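PDB 2ITM: xylulose kinase from Escherichia coli, which transfers a phosphate group from ATP to D-xylulose, giving D-xylulose 5-phosphate, and accepts 1-deoxy-D-xylulose less efficiently. Local coordinates for residues Met1-Lys13 against His63-Gln76. Residues are numbered along the deposited sequence; the frame is centred on the assembly and turned at random.
Sequences MYIGIDLGTSGVK and HSLQDVKALGIAGQ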
# COMPACT_ATOMS: atom_id res chain seq x y z
N MET A 1 24.47 -32.40 36.72
CA MET A 1 24.15 -31.33 35.80
C MET A 1 23.76 -31.88 34.43
O MET A 1 23.88 -33.06 34.19
CB MET A 1 25.33 -30.38 35.68
CG MET A 1 25.88 -29.89 37.00
SD MET A 1 25.32 -28.26 37.45
CE MET A 1 26.01 -27.32 36.09
N TYR A 2 23.31 -30.99 33.56
CA TYR A 2 22.80 -31.37 32.26
C TYR A 2 23.19 -30.40 31.15
O TYR A 2 23.32 -29.21 31.39
CB TYR A 2 21.29 -31.62 32.29
CG TYR A 2 20.90 -32.48 33.45
CD1 TYR A 2 20.51 -31.91 34.65
CD2 TYR A 2 20.96 -33.85 33.37
CE1 TYR A 2 20.18 -32.69 35.72
CE2 TYR A 2 20.64 -34.63 34.43
CZ TYR A 2 20.25 -34.05 35.61
OH TYR A 2 19.92 -34.84 36.67
N ILE A 3 23.39 -30.93 29.95
CA ILE A 3 23.59 -30.13 28.74
C ILE A 3 22.43 -30.29 27.76
O ILE A 3 21.98 -31.40 27.49
CB ILE A 3 24.91 -30.51 28.04
CG1 ILE A 3 26.11 -30.25 28.94
CG2 ILE A 3 25.05 -29.78 26.72
CD1 ILE A 3 26.42 -28.82 29.10
N GLY A 4 21.97 -29.17 27.23
CA GLY A 4 21.17 -29.14 26.03
C GLY A 4 21.84 -28.39 24.90
O GLY A 4 22.35 -27.30 25.08
N ILE A 5 21.85 -29.02 23.73
CA ILE A 5 22.30 -28.40 22.49
C ILE A 5 21.13 -28.16 21.54
O ILE A 5 20.32 -29.05 21.30
CB ILE A 5 23.32 -29.28 21.80
CG1 ILE A 5 24.46 -29.65 22.73
CG2 ILE A 5 23.85 -28.60 20.57
CD1 ILE A 5 25.28 -30.80 22.25
N ASP A 6 21.08 -26.97 20.97
CA ASP A 6 20.13 -26.65 19.91
C ASP A 6 20.84 -26.23 18.63
O ASP A 6 21.41 -25.15 18.55
CB ASP A 6 19.14 -25.60 20.35
CG ASP A 6 18.19 -25.18 19.25
OD1 ASP A 6 17.94 -23.98 19.14
OD2 ASP A 6 17.64 -25.97 18.47
N LEU A 7 20.80 -27.10 17.65
CA LEU A 7 21.27 -26.82 16.31
C LEU A 7 20.20 -26.08 15.54
O LEU A 7 19.32 -26.68 14.96
CB LEU A 7 21.64 -28.12 15.60
CG LEU A 7 22.82 -28.16 14.66
CD1 LEU A 7 22.70 -29.29 13.70
CD2 LEU A 7 22.97 -26.87 13.93
N GLY A 8 20.30 -24.76 15.55
CA GLY A 8 19.41 -23.93 14.78
C GLY A 8 19.86 -23.76 13.36
O GLY A 8 20.78 -24.42 12.91
N THR A 9 19.20 -22.86 12.65
CA THR A 9 19.61 -22.52 11.31
C THR A 9 20.68 -21.43 11.32
O THR A 9 21.62 -21.48 10.56
CB THR A 9 18.41 -22.09 10.47
OG1 THR A 9 17.31 -22.96 10.72
CG2 THR A 9 18.69 -22.33 9.02
N SER A 10 20.53 -20.46 12.20
CA SER A 10 21.38 -19.28 12.17
C SER A 10 22.43 -19.31 13.25
O SER A 10 23.24 -18.41 13.33
CB SER A 10 20.54 -18.03 12.31
OG SER A 10 19.94 -17.98 13.57
N GLY A 11 22.39 -20.35 14.05
CA GLY A 11 23.44 -20.64 15.02
C GLY A 11 23.20 -21.87 15.88
O GLY A 11 22.14 -22.47 15.84
N VAL A 12 24.21 -22.25 16.65
CA VAL A 12 24.03 -23.19 17.74
C VAL A 12 24.02 -22.58 19.13
O VAL A 12 24.77 -21.66 19.43
CB VAL A 12 25.03 -24.35 17.70
CG1 VAL A 12 24.96 -25.08 16.41
CG2 VAL A 12 26.43 -23.86 17.96
N LYS A 13 23.15 -23.10 19.96
CA LYS A 13 23.09 -22.72 21.35
C LYS A 13 23.29 -23.93 22.24
O LYS A 13 22.67 -24.96 22.03
CB LYS A 13 21.77 -22.04 21.65
CG LYS A 13 21.61 -21.61 23.09
CD LYS A 13 20.21 -21.13 23.36
CE LYS A 13 20.19 -19.78 24.01
NZ LYS A 13 18.84 -19.38 24.43
N HIS A 63 32.16 -22.53 32.85
CA HIS A 63 31.86 -23.46 33.91
C HIS A 63 32.23 -24.89 33.54
O HIS A 63 31.95 -25.35 32.46
CB HIS A 63 30.39 -23.40 34.29
CG HIS A 63 30.07 -24.15 35.54
ND1 HIS A 63 29.67 -23.53 36.70
CD2 HIS A 63 30.14 -25.47 35.82
CE1 HIS A 63 29.49 -24.44 37.64
NE2 HIS A 63 29.77 -25.62 37.13
N SER A 64 32.84 -25.58 34.49
CA SER A 64 33.18 -26.97 34.30
C SER A 64 31.99 -27.86 33.97
O SER A 64 30.93 -27.73 34.53
CB SER A 64 33.96 -27.52 35.49
OG SER A 64 34.04 -28.92 35.47
N LEU A 65 32.21 -28.76 33.05
CA LEU A 65 31.18 -29.67 32.59
C LEU A 65 31.44 -31.07 33.10
O LEU A 65 30.80 -32.02 32.68
CB LEU A 65 31.16 -29.67 31.07
CG LEU A 65 31.09 -28.29 30.42
CD1 LEU A 65 30.99 -28.40 28.91
CD2 LEU A 65 29.94 -27.51 31.00
N GLN A 66 32.39 -31.18 34.01
CA GLN A 66 32.81 -32.48 34.52
C GLN A 66 31.74 -33.16 35.37
O GLN A 66 31.83 -34.34 35.63
CB GLN A 66 34.12 -32.38 35.30
CG GLN A 66 35.37 -32.18 34.45
CD GLN A 66 35.72 -33.38 33.58
OE1 GLN A 66 36.82 -33.45 33.03
NE2 GLN A 66 34.80 -34.32 33.46
N ASP A 67 30.72 -32.41 35.78
CA ASP A 67 29.62 -32.98 36.54
C ASP A 67 28.32 -33.15 35.76
O ASP A 67 27.28 -33.45 36.33
CB ASP A 67 29.35 -32.15 37.80
CG ASP A 67 30.44 -32.28 38.82
OD1 ASP A 67 30.59 -33.37 39.41
OD2 ASP A 67 31.19 -31.34 39.10
N VAL A 68 28.37 -32.95 34.46
CA VAL A 68 27.26 -33.29 33.60
C VAL A 68 27.00 -34.79 33.60
O VAL A 68 27.92 -35.59 33.50
CB VAL A 68 27.47 -32.78 32.17
CG1 VAL A 68 26.35 -33.22 31.27
CG2 VAL A 68 27.60 -31.29 32.16
N LYS A 69 25.74 -35.16 33.68
CA LYS A 69 25.34 -36.55 33.84
C LYS A 69 24.62 -37.08 32.60
O LYS A 69 24.62 -38.27 32.34
CB LYS A 69 24.45 -36.70 35.05
CG LYS A 69 25.06 -36.14 36.32
CD LYS A 69 24.16 -36.36 37.52
CE LYS A 69 24.67 -35.60 38.75
NZ LYS A 69 23.75 -35.67 39.91
N ALA A 70 24.00 -36.18 31.85
CA ALA A 70 23.41 -36.53 30.56
C ALA A 70 23.37 -35.36 29.60
O ALA A 70 23.43 -34.21 30.00
CB ALA A 70 22.02 -37.10 30.75
N LEU A 71 23.27 -35.67 28.31
CA LEU A 71 23.24 -34.66 27.26
C LEU A 71 22.13 -34.88 26.23
O LEU A 71 21.92 -35.99 25.76
CB LEU A 71 24.59 -34.56 26.58
CG LEU A 71 24.71 -33.55 25.45
CD1 LEU A 71 26.12 -33.04 25.28
CD2 LEU A 71 24.21 -34.16 24.17
N GLY A 72 21.45 -33.80 25.89
CA GLY A 72 20.41 -33.80 24.89
C GLY A 72 20.67 -32.87 23.72
O GLY A 72 21.35 -31.88 23.85
N ILE A 73 20.09 -33.21 22.58
CA ILE A 73 20.13 -32.37 21.40
C ILE A 73 18.75 -32.07 20.82
O ILE A 73 17.84 -32.89 20.89
CB ILE A 73 21.04 -32.97 20.30
CG1 ILE A 73 20.39 -34.18 19.66
CG2 ILE A 73 22.36 -33.36 20.86
CD1 ILE A 73 21.34 -35.28 19.39
N ALA A 74 18.62 -30.88 20.26
CA ALA A 74 17.52 -30.54 19.38
C ALA A 74 18.03 -29.82 18.14
O ALA A 74 19.18 -29.40 18.10
CB ALA A 74 16.52 -29.66 20.09
N GLY A 75 17.18 -29.69 17.13
CA GLY A 75 17.62 -29.30 15.81
C GLY A 75 16.55 -28.77 14.88
O GLY A 75 15.41 -29.19 14.91
N GLN A 76 16.96 -27.85 14.03
CA GLN A 76 16.25 -27.53 12.81
C GLN A 76 15.78 -28.80 12.10
O GLN A 76 16.55 -29.71 11.85
CB GLN A 76 17.10 -26.65 11.89
CG GLN A 76 18.38 -27.30 11.40
CD GLN A 76 19.02 -26.59 10.22
OE1 GLN A 76 18.47 -26.56 9.14
NE2 GLN A 76 20.19 -26.03 10.45
O HOH W 1 21.56 -33.25 38.87
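Ile-3 and Leu-71 pack obliquely on the face of two parallel strands that also carries Ile-5 and Ile-73, with Ile-3 CG2 3.7 Å from Leu-71 CD1. With CG1 anti to the carbonyl carbon (chi1 -61°), Ile-3 sends this branch to Val-68, whose side chain it crosses at about a right angle, CG1 to CG2 3.7 Å. Ile-5 CD1 reaches both methyls of Leu-71. On the other face, which carries Tyr-2, Ala-70, Asp-6 and Ala-74, the paired glycines Gly-4 and Gly-72 have no side chain, and helix 424-436 touches Tyr-2, Asp-6 and Ala-70. A parallel ladder runs from Ile-3 N and Ala-70 O (3.3 Å) to Gln-76 N and Leu-7 O (2.8 Å). Past the strand ends, the extended Gln-76 side chain crosses Thr-9 at about a right angle and gives Gly-8 O a weak, bent bond from NE2 (3.0 Å, 128°); Thr-9 OG1 itself pairs with Trp-96. An alanine in place of Gln-76 would probably leave Gly-8 O without this weak donor and open a gap against Thr-9 and Trp-96. These neighbouring strands of the actin-like N-terminal FGGY-kinase domain bring Asp-6, inferred to matter for activity, beside the probable proton acceptor Asp-233, and Gln-76 into the xylulose pocket.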